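Local atomic coordinates of DNA repair protein rad60 (Schizosaccharomyces pombe, PDB entry 3GOE), a protein that is required for recombinational repair of DNA double-strand breaks and may work in conjunction with the Smc5-Smc6 complex. Residues Glu20-Ser25 against Cys40-Ile45; Phe30-Leu35 against Ile51-Glu56; Glu58-Asn63 against Asp75-Val80. All coordinates share one frame; numbering follows the deposited sequence.

Contact 1: residues Glu20-Ser25 against Cys40-Ile45; sequences EDLRLS and CTEVKI. With CA (calcium ion), chain B.
The carboxylate of Glu20 lies against Val43, whose CG1 methyl sits over one face of the group at the OE1 corner. Glu20 OE1 is 3.7 Å from Val43 CG1. A water approaches the same oxygen from the other side of the carboxylate plane, tilted out of it. This water donates to Glu20 OE1 at 2.9 Å and to the carbonyl O of Val43, also at 2.9 Å, so it ties the loop to the last turn of the helix. Glu20 reaches this place with CG anti to its backbone N (chi1 179°) and an extended chain beyond. Its side chain and that of Val43 run alongside, pointing opposite ways. The same methyl also touches Leu22, the first residue of the strand, with Leu22 CB 4.1 Å from Val43 CG1. Leu22 then lies across the base of Glu42. Its CD2 methyl is 3.5 Å from Glu42 CB, so the apolar base of the glutamate does the touching. Asp21 points away from the helix and binds the calcium ion through OD1 at 2.3 Å. The carbonyl oxygens of Ser16 and Ser19 and two waters are the other ligands seen. The metal thus lies at the turn that leads into strand 22-27. Lys44, the first residue past the helix, has positive phi, and Ile45 N bonds back to Cys40 O. The hydroxyl of Tyr39, in the same helix, is hydrogen-bonded to Glu20 O, and the Tyr39 side chain packs on Leu22. This is the edge of the helix-on-sheet packing of the ubiquitin-like beta-grasp fold. Strand 22-27 is an outer strand of the sheet, paired with strand 9-16, and its start here meets the C-terminal turn of helix 32-43.

Contact 2: residues Phe30-Leu35 against Ile51-Glu56; sequences FTVKDL and IRLEFE
Leu53 has CG anti to its carbonyl carbon, and its chi2 of -177° extends CD1 out from strand 52-55 toward the helix. Leu35 sets off alongside the strand rather than at it, and with CG anti to the backbone N (chi1 173°) its CD2 is swung onto Leu53. The two leucines cross obliquely and meet through methyls, with Leu35 CD2 3.5 Å from Leu53 CD1. The same CD1 also meets Val32, whose CG1 is 4.1 Å away. Val32 and Leu53 reach past one another from opposing sides. One methyl of the strand is therefore shared by two residues of the first helical turn. That turn is fixed by a capping box. Asp34 N donates to Thr31 OG1 at 3.1 Å, and Thr31 N donates to Asp34 OD2 at 2.9 Å. The second bond meets the carboxylate on its anti side, 34° out of plane. Around the contact, Leu53 also packs on Ile36 and on Val79 of strand 76-80, while Leu35 reaches Leu24 and Ile26 of strand 22-27. This is the helix-on-sheet core of the SUMO-like domain, which has the ubiquitin-like beta-grasp fold. All three touching side chains are buried and aliphatic, so the contact rests on dispersion and exclusion of water, while the polar groups of the capping box serve the helix start.

Contact 3: residues Glu58-Asn63 against Asp75-Val80; sequences EWLDPN and DQVSVV
Trp59 and Val80 meet even though strand 52-55 lies between their strands in the sheet. This is a side-chain contact between non-adjacent strands of the mixed beta-grasp sheet. The indole is long enough to span the gap. The CB of Trp59 is not aimed at strand 76-80. A chi1 of -64° carries the ring toward Val80, and chi2 of 126° turns its edge to the valine. Val80 CG2 lies in the ring plane, 3.6 Å from Trp59 CZ3 and 3.8 Å from Trp59 CH2. Arg52, on the strand in between, makes a cation-pi contact with the indole and also packs on Val80. A second, looser pair bridges the same strand: Leu60 CD1 is 4.3 Å from Val77 CG1. Both of these residues point toward each other's segment, and both also touch Leu71. Beyond Leu60 the chain turns away. There Asp61 OD1 accepts from Asn63 N at 2.9 Å and forms an Asx turn, with the donor 42° out of the carboxylate plane. Pro62 then packs on Lys33 of the helix. The contact itself is wholly apolar. The exposed Trp59 meets Val80 near the surface and Leu60 meets the buried Val77 further in, so the link between the strands depends on van der Waals packing, with the charge of Arg52 probably adding to the hold on the indole.

In the fold
From the N terminus, strand 9-16 leads through the calcium-binding turn into 20-25. Contact 1 closes the loop that runs from strand 22-27 through helix 32-43. Contact 2 opens inside that loop and closes after it, so the two cross, sharing the helix. They touch where Cys40 packs on Ile51 and Leu24 on Leu35. Contact 3 follows in series and closes the excursion from strand 58-59 to strand 76-80. Arg52 and Val80 are joined by a backbone hydrogen bond, which links it to contact 2. Contacts 1 and 3 do not touch. Contacts 1 and 2 tie helix 32-43 to strands 22-27 and 52-55, and contact 3 joins the strands on either side of strand 52-55.

Contact 1: residues Glu20-Ser25 against Cys40-Ile45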
loop_
_atom_site.group_PDB
_atom_site.type_symbol
_atom_site.label_atom_id
_atom_site.label_comp_id
_atom_site.label_asym_id
_atom_site.label_seq_id
_atom_site.Cartn_x
_atom_site.Cartn_y
_atom_site.Cartn_z
ATOM N N GLU A 20 2.953 -4.433 -13.009
ATOM C CA GLU A 20 2.042 -3.354 -13.426
ATOM C C GLU A 20 1.904 -2.344 -12.308
ATOM O O GLU A 20 1.627 -2.690 -11.170
ATOM C CB GLU A 20 0.645 -3.858 -13.800
ATOM C CG GLU A 20 -0.412 -2.826 -14.231
ATOM C CD GLU A 20 -1.828 -3.314 -14.468
ATOM O OE1 GLU A 20 -2.138 -4.500 -14.151
ATOM O OE2 GLU A 20 -2.763 -2.622 -15.010
ATOM N N ASP A 21 2.100 -1.088 -12.633
ATOM C CA ASP A 21 1.864 -0.048 -11.658
ATOM C C ASP A 21 0.379 -0.023 -11.409
ATOM O O ASP A 21 -0.370 -0.481 -12.296
ATOM C CB ASP A 21 2.357 1.289 -12.205
ATOM C CG ASP A 21 3.838 1.361 -12.445
ATOM O OD1 ASP A 21 4.594 0.420 -12.155
ATOM O OD2 ASP A 21 4.208 2.427 -12.963
ATOM N N LEU A 22 -0.033 0.449 -10.245
ATOM C CA LEU A 22 -1.442 0.456 -9.901
ATOM C C LEU A 22 -1.768 1.622 -8.970
ATOM O O LEU A 22 -1.117 1.771 -7.966
ATOM C CB LEU A 22 -1.782 -0.871 -9.236
ATOM C CG LEU A 22 -3.253 -1.064 -8.871
ATOM C CD1 LEU A 22 -4.073 -1.213 -10.130
ATOM C CD2 LEU A 22 -3.492 -2.246 -7.923
ATOM N N ARG A 23 -2.822 2.318 -9.247
ATOM C CA ARG A 23 -3.367 3.288 -8.357
ATOM C C ARG A 23 -4.566 2.599 -7.566
ATOM O O ARG A 23 -5.450 2.069 -8.198
ATOM C CB ARG A 23 -3.625 4.476 -9.259
ATOM C CG ARG A 23 -3.589 5.778 -8.550
ATOM C CD ARG A 23 -4.163 6.774 -9.623
ATOM N NE ARG A 23 -2.979 7.335 -10.183
ATOM C CZ ARG A 23 -2.329 8.206 -9.409
ATOM N NH1 ARG A 23 -2.779 8.570 -8.214
ATOM N NH2 ARG A 23 -1.246 8.699 -9.881
ATOM N N LEU A 24 -4.540 2.543 -6.256
ATOM C CA LEU A 24 -5.510 1.850 -5.382
ATOM C C LEU A 24 -6.109 2.805 -4.396
ATOM O O LEU A 24 -5.421 3.713 -3.979
ATOM C CB LEU A 24 -4.929 0.631 -4.535
ATOM C CG LEU A 24 -4.174 -0.375 -5.218
ATOM C CD1 LEU A 24 -2.771 0.145 -5.535
ATOM C CD2 LEU A 24 -4.073 -1.523 -4.248
ATOM N N SER A 25 -7.347 2.588 -4.011
ATOM C CA SER A 25 -7.972 3.366 -2.948
ATOM C C SER A 25 -8.237 2.335 -1.859
ATOM O O SER A 25 -9.047 1.425 -1.969
ATOM C CB SER A 25 -9.216 4.020 -3.431
ATOM O OG SER A 25 -10.072 3.156 -4.150
ATOM N N CYS A 40 -1.649 -7.451 -5.265
ATOM C CA CYS A 40 -1.393 -8.692 -5.989
ATOM C C CYS A 40 -2.653 -9.229 -6.649
ATOM O O CYS A 40 -2.562 -9.725 -7.795
ATOM C CB CYS A 40 -0.793 -9.754 -5.056
ATOM S SG CYS A 40 0.917 -9.389 -4.575
ATOM N N THR A 41 -3.797 -9.214 -5.992
ATOM C CA THR A 41 -5.011 -9.691 -6.654
ATOM C C THR A 41 -5.429 -8.719 -7.763
ATOM O O THR A 41 -6.008 -9.202 -8.777
ATOM C CB THR A 41 -6.163 -9.971 -5.703
ATOM O OG1 THR A 41 -6.524 -8.854 -4.903
ATOM C CG2 THR A 41 -5.893 -11.137 -4.760
ATOM N N GLU A 42 -5.182 -7.457 -7.655
ATOM C CA GLU A 42 -5.591 -6.508 -8.693
ATOM C C GLU A 42 -4.749 -6.658 -9.938
ATOM O O GLU A 42 -5.262 -6.560 -11.058
ATOM C CB GLU A 42 -5.508 -5.072 -8.162
ATOM C CG GLU A 42 -6.568 -4.708 -7.164
ATOM C CD GLU A 42 -7.917 -4.647 -7.812
ATOM O OE1 GLU A 42 -8.035 -4.048 -8.876
ATOM O OE2 GLU A 42 -8.882 -5.217 -7.348
ATOM N N VAL A 43 -3.453 -6.910 -9.807
ATOM C CA VAL A 43 -2.597 -7.047 -10.986
ATOM C C VAL A 43 -2.369 -8.506 -11.355
ATOM O O VAL A 43 -1.704 -8.804 -12.349
ATOM C CB VAL A 43 -1.267 -6.296 -10.827
ATOM C CG1 VAL A 43 -1.453 -4.783 -10.543
ATOM C CG2 VAL A 43 -0.339 -6.900 -9.823
ATOM N N LYS A 44 -2.882 -9.425 -10.586
ATOM C CA LYS A 44 -2.902 -10.881 -10.839
ATOM C C LYS A 44 -1.515 -11.497 -10.767
ATOM O O LYS A 44 -1.185 -12.433 -11.510
ATOM C CB LYS A 44 -3.615 -11.227 -12.152
ATOM C CG LYS A 44 -5.098 -10.696 -12.128
ATOM C CD LYS A 44 -5.907 -11.213 -13.313
ATOM C CE LYS A 44 -7.354 -10.639 -13.286
ATOM N NZ LYS A 44 -7.691 -10.252 -11.890
ATOM N N ILE A 45 -0.718 -11.061 -9.808
ATOM C CA ILE A 45 0.540 -11.724 -9.469
ATOM C C ILE A 45 0.366 -12.482 -8.187
ATOM O O ILE A 45 -0.538 -12.187 -7.365
ATOM C CB ILE A 45 1.739 -10.785 -9.414
ATOM C CG1 ILE A 45 1.726 -9.830 -8.244
ATOM C CG2 ILE A 45 1.895 -10.064 -10.756
ATOM C CD1 ILE A 45 2.970 -9.003 -8.048
HETATM CA CA CA B . 5.742 -0.852 -13.727
HETATM O O HOH W 1 -0.735 -6.974 -14.337
HETATM O O HOH W 2 6.409 -2.343 -15.140
HETATM O O HOH W 3 6.868 0.520 -13.718
#

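Contact 2: residues Phe30-Leu35 against Ile51-Glu56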
loop_
_atom_site.group_PDB
_atom_site.type_symbol
_atom_site.label_atom_id
_atom_site.label_comp_id
_atom_site.label_asym_id
_atom_site.label_seq_id
_atom_site.Cartn_x
_atom_site.Cartn_y
_atom_site.Cartn_z
ATOM N N PHE A 30 -6.459 -1.084 6.809
ATOM C CA PHE A 30 -5.726 -2.215 6.302
ATOM C C PHE A 30 -4.292 -2.152 6.812
ATOM O O PHE A 30 -3.748 -1.070 6.947
ATOM C CB PHE A 30 -5.714 -2.208 4.759
ATOM C CG PHE A 30 -6.882 -2.750 4.001
ATOM C CD1 PHE A 30 -8.087 -2.944 4.649
ATOM C CD2 PHE A 30 -6.760 -3.061 2.655
ATOM C CE1 PHE A 30 -9.221 -3.419 3.916
ATOM C CE2 PHE A 30 -7.851 -3.495 1.912
ATOM C CZ PHE A 30 -9.035 -3.685 2.595
ATOM N N THR A 31 -3.680 -3.301 6.953
ATOM C CA THR A 31 -2.247 -3.329 7.124
ATOM C C THR A 31 -1.515 -3.153 5.796
ATOM O O THR A 31 -2.069 -3.258 4.717
ATOM C CB THR A 31 -1.790 -4.647 7.807
ATOM O OG1 THR A 31 -2.167 -5.694 6.990
ATOM C CG2 THR A 31 -2.337 -4.762 9.189
ATOM N N VAL A 32 -0.222 -2.875 5.903
ATOM C CA VAL A 32 0.648 -2.863 4.746
ATOM C C VAL A 32 0.602 -4.216 4.042
ATOM O O VAL A 32 0.544 -4.269 2.813
ATOM C CB VAL A 32 2.077 -2.450 5.185
ATOM C CG1 VAL A 32 3.094 -2.736 4.120
ATOM C CG2 VAL A 32 2.028 -0.984 5.618
ATOM N N LYS A 33 0.583 -5.314 4.798
ATOM C CA LYS A 33 0.460 -6.631 4.167
ATOM C C LYS A 33 -0.852 -6.735 3.401
ATOM O O LYS A 33 -0.880 -7.271 2.285
ATOM C CB LYS A 33 0.565 -7.741 5.229
ATOM C CG LYS A 33 0.616 -9.120 4.595
ATOM C CD LYS A 33 0.732 -10.183 5.628
ATOM C CE LYS A 33 2.091 -10.538 6.093
ATOM N NZ LYS A 33 1.854 -11.905 6.724
ATOM N N ASP A 34 -1.947 -6.255 3.948
ATOM C CA ASP A 34 -3.232 -6.249 3.288
ATOM C C ASP A 34 -3.119 -5.474 1.962
ATOM O O ASP A 34 -3.658 -5.881 0.932
ATOM C CB ASP A 34 -4.296 -5.607 4.149
ATOM C CG ASP A 34 -4.774 -6.356 5.354
ATOM O OD1 ASP A 34 -4.776 -7.615 5.325
ATOM O OD2 ASP A 34 -5.226 -5.692 6.308
ATOM N N LEU A 35 -2.473 -4.295 2.000
ATOM C CA LEU A 35 -2.269 -3.491 0.803
ATOM C C LEU A 35 -1.525 -4.293 -0.264
ATOM O O LEU A 35 -1.890 -4.260 -1.443
ATOM C CB LEU A 35 -1.525 -2.210 1.192
ATOM C CG LEU A 35 -1.055 -1.305 0.050
ATOM C CD1 LEU A 35 -2.186 -0.906 -0.897
ATOM C CD2 LEU A 35 -0.349 -0.091 0.642
ATOM N N ILE A 51 7.560 -9.962 -0.825
ATOM C CA ILE A 51 7.239 -8.679 -1.464
ATOM C C ILE A 51 7.265 -7.614 -0.391
ATOM O O ILE A 51 6.738 -7.807 0.706
ATOM C CB ILE A 51 5.856 -8.712 -2.139
ATOM C CG1 ILE A 51 5.770 -9.838 -3.193
ATOM C CG2 ILE A 51 5.516 -7.336 -2.720
ATOM C CD1 ILE A 51 4.349 -10.047 -3.742
ATOM N N ARG A 52 7.875 -6.461 -0.678
ATOM C CA ARG A 52 7.963 -5.354 0.224
ATOM C C ARG A 52 7.504 -4.066 -0.458
ATOM O O ARG A 52 7.579 -3.932 -1.670
ATOM C CB ARG A 52 9.387 -5.147 0.763
ATOM C CG ARG A 52 9.974 -6.254 1.580
ATOM C CD ARG A 52 11.377 -5.969 2.093
ATOM N NE ARG A 52 12.221 -5.593 0.970
ATOM C CZ ARG A 52 13.282 -6.216 0.491
ATOM N NH1 ARG A 52 13.888 -5.670 -0.562
ATOM N NH2 ARG A 52 13.786 -7.340 1.005
ATOM N N LEU A 53 7.050 -3.129 0.363
ATOM C CA LEU A 53 6.775 -1.770 -0.069
ATOM C C LEU A 53 7.775 -0.804 0.516
ATOM O O LEU A 53 8.067 -0.893 1.694
ATOM C CB LEU A 53 5.386 -1.289 0.318
ATOM C CG LEU A 53 4.214 -2.073 -0.191
ATOM C CD1 LEU A 53 2.900 -1.432 0.229
ATOM C CD2 LEU A 53 4.237 -2.297 -1.698
ATOM N N GLU A 54 8.324 0.049 -0.325
ATOM C CA GLU A 54 9.267 1.105 0.090
ATOM C C GLU A 54 8.608 2.468 -0.061
ATOM O O GLU A 54 8.011 2.741 -1.103
ATOM C CB GLU A 54 10.557 1.024 -0.723
ATOM C CG GLU A 54 11.703 2.014 -0.522
ATOM C CD GLU A 54 12.909 1.388 -1.222
ATOM O OE1 GLU A 54 13.371 0.283 -0.847
ATOM O OE2 GLU A 54 13.383 2.058 -2.172
ATOM N N PHE A 55 8.752 3.261 0.970
ATOM C CA PHE A 55 8.181 4.607 1.008
ATOM C C PHE A 55 9.289 5.552 1.367
ATOM O O PHE A 55 9.870 5.403 2.433
ATOM C CB PHE A 55 7.044 4.675 1.997
ATOM C CG PHE A 55 6.417 6.040 2.153
ATOM C CD1 PHE A 55 5.973 6.777 1.071
ATOM C CD2 PHE A 55 6.336 6.618 3.376
ATOM C CE1 PHE A 55 5.416 8.055 1.158
ATOM C CE2 PHE A 55 5.728 7.819 3.569
ATOM C CZ PHE A 55 5.295 8.575 2.484
ATOM N N GLU A 56 9.616 6.479 0.460
ATOM C CA GLU A 56 10.697 7.422 0.701
ATOM C C GLU A 56 11.957 6.715 1.109
ATOM O O GLU A 56 12.739 7.115 1.978
ATOM C CB GLU A 56 10.204 8.441 1.759
ATOM C CG GLU A 56 9.044 9.213 1.126
ATOM C CD GLU A 56 8.254 10.072 2.090
ATOM O OE1 GLU A 56 7.831 9.652 3.199
ATOM O OE2 GLU A 56 8.057 11.230 1.632
#

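Contact 3: residues Glu58-Asn63 against Asp75-Val80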
loop_
_atom_site.group_PDB
_atom_site.type_symbol
_atom_site.label_atom_id
_atom_site.label_comp_id
_atom_site.label_asym_id
_atom_site.label_seq_id
_atom_site.Cartn_x
_atom_site.Cartn_y
_atom_site.Cartn_z
ATOM N N GLU A 58 12.389 3.902 2.606
ATOM C CA GLU A 58 12.275 3.108 3.800
ATOM C C GLU A 58 11.320 1.933 3.680
ATOM O O GLU A 58 10.280 2.131 3.057
ATOM C CB GLU A 58 11.809 4.046 4.951
ATOM C CG GLU A 58 12.062 5.524 4.665
ATOM C CD GLU A 58 11.955 6.502 5.815
ATOM O OE1 GLU A 58 11.042 6.357 6.673
ATOM O OE2 GLU A 58 12.796 7.438 5.860
ATOM N N TRP A 59 11.615 0.744 4.208
ATOM C CA TRP A 59 10.711 -0.380 4.119
ATOM C C TRP A 59 9.539 -0.189 5.044
ATOM O O TRP A 59 9.732 0.063 6.252
ATOM C CB TRP A 59 11.415 -1.743 4.521
ATOM C CG TRP A 59 12.495 -2.097 3.580
ATOM C CD1 TRP A 59 13.771 -2.365 4.028
ATOM C CD2 TRP A 59 12.462 -2.226 2.161
ATOM N NE1 TRP A 59 14.529 -2.651 2.941
ATOM C CE2 TRP A 59 13.754 -2.578 1.800
ATOM C CE3 TRP A 59 11.513 -2.097 1.151
ATOM C CZ2 TRP A 59 14.100 -2.793 0.470
ATOM C CZ3 TRP A 59 11.824 -2.304 -0.164
ATOM C CH2 TRP A 59 13.136 -2.649 -0.473
ATOM N N LEU A 60 8.314 -0.347 4.544
ATOM C CA LEU A 60 7.138 -0.299 5.390
ATOM C C LEU A 60 6.982 -1.632 6.101
ATOM O O LEU A 60 7.137 -2.705 5.530
ATOM C CB LEU A 60 5.920 0.009 4.537
ATOM C CG LEU A 60 5.870 1.387 3.915
ATOM C CD1 LEU A 60 4.658 1.530 3.003
ATOM C CD2 LEU A 60 5.815 2.479 4.936
ATOM N N ASP A 61 6.617 -1.572 7.406
ATOM C CA ASP A 61 6.384 -2.761 8.189
ATOM C C ASP A 61 5.086 -3.413 7.763
ATOM O O ASP A 61 4.026 -2.789 7.868
ATOM C CB ASP A 61 6.321 -2.390 9.650
ATOM C CG ASP A 61 6.147 -3.528 10.637
ATOM O OD1 ASP A 61 5.700 -4.603 10.246
ATOM O OD2 ASP A 61 6.440 -3.294 11.827
ATOM N N PRO A 62 5.115 -4.656 7.297
ATOM C CA PRO A 62 3.878 -5.302 6.806
ATOM C C PRO A 62 2.794 -5.382 7.860
ATOM O O PRO A 62 1.616 -5.502 7.511
ATOM C CB PRO A 62 4.329 -6.697 6.373
ATOM C CG PRO A 62 5.603 -6.918 7.056
ATOM C CD PRO A 62 6.279 -5.556 7.135
ATOM N N ASN A 63 3.173 -5.378 9.139
ATOM C CA ASN A 63 2.187 -5.561 10.184
ATOM C C ASN A 63 1.581 -4.259 10.694
ATOM O O ASN A 63 0.658 -4.316 11.540
ATOM C CB ASN A 63 2.779 -6.391 11.336
ATOM C CG ASN A 63 3.156 -7.766 10.868
ATOM O OD1 ASN A 63 2.557 -8.342 10.005
ATOM N ND2 ASN A 63 4.161 -8.318 11.462
ATOM N N ASP A 75 -0.005 9.692 -1.908
ATOM C CA ASP A 75 1.341 9.294 -1.818
ATOM C C ASP A 75 1.656 8.137 -2.787
ATOM O O ASP A 75 0.742 7.481 -3.300
ATOM C CB ASP A 75 1.768 8.926 -0.406
ATOM C CG ASP A 75 2.124 10.118 0.433
ATOM O OD1 ASP A 75 2.471 11.200 -0.088
ATOM O OD2 ASP A 75 2.097 9.996 1.702
ATOM N N GLN A 76 2.959 7.969 -3.010
ATOM C CA GLN A 76 3.424 6.933 -3.886
ATOM C C GLN A 76 4.424 6.047 -3.149
ATOM O O GLN A 76 5.152 6.529 -2.313
ATOM C CB GLN A 76 4.017 7.461 -5.180
ATOM C CG GLN A 76 5.121 8.429 -5.000
ATOM C CD GLN A 76 5.286 9.204 -6.314
ATOM O OE1 GLN A 76 5.365 8.623 -7.383
ATOM N NE2 GLN A 76 5.397 10.551 -6.237
ATOM N N VAL A 77 4.361 4.764 -3.473
ATOM C CA VAL A 77 5.252 3.765 -2.900
ATOM C C VAL A 77 5.790 2.886 -4.034
ATOM O O VAL A 77 5.234 2.784 -5.114
ATOM C CB VAL A 77 4.590 2.881 -1.836
ATOM C CG1 VAL A 77 4.070 3.710 -0.670
ATOM C CG2 VAL A 77 3.515 2.124 -2.541
ATOM N N SER A 78 6.919 2.235 -3.745
ATOM C CA SER A 78 7.533 1.285 -4.645
ATOM C C SER A 78 7.288 -0.154 -4.180
ATOM O O SER A 78 7.513 -0.459 -3.020
ATOM C CB SER A 78 9.015 1.526 -4.758
ATOM O OG SER A 78 9.322 2.767 -5.336
ATOM N N VAL A 79 6.845 -1.004 -5.078
ATOM C CA VAL A 79 6.716 -2.414 -4.832
ATOM C C VAL A 79 8.012 -3.110 -5.219
ATOM O O VAL A 79 8.419 -2.981 -6.398
ATOM C CB VAL A 79 5.556 -2.998 -5.660
ATOM C CG1 VAL A 79 5.411 -4.481 -5.337
ATOM C CG2 VAL A 79 4.295 -2.211 -5.446
ATOM N N VAL A 80 8.600 -3.847 -4.308
ATOM C CA VAL A 80 9.867 -4.577 -4.555
ATOM C C VAL A 80 9.553 -6.044 -4.457
ATOM O O VAL A 80 9.162 -6.531 -3.407
ATOM C CB VAL A 80 10.935 -4.131 -3.590
ATOM C CG1 VAL A 80 12.214 -4.939 -3.846
ATOM C CG2 VAL A 80 11.172 -2.640 -3.676
#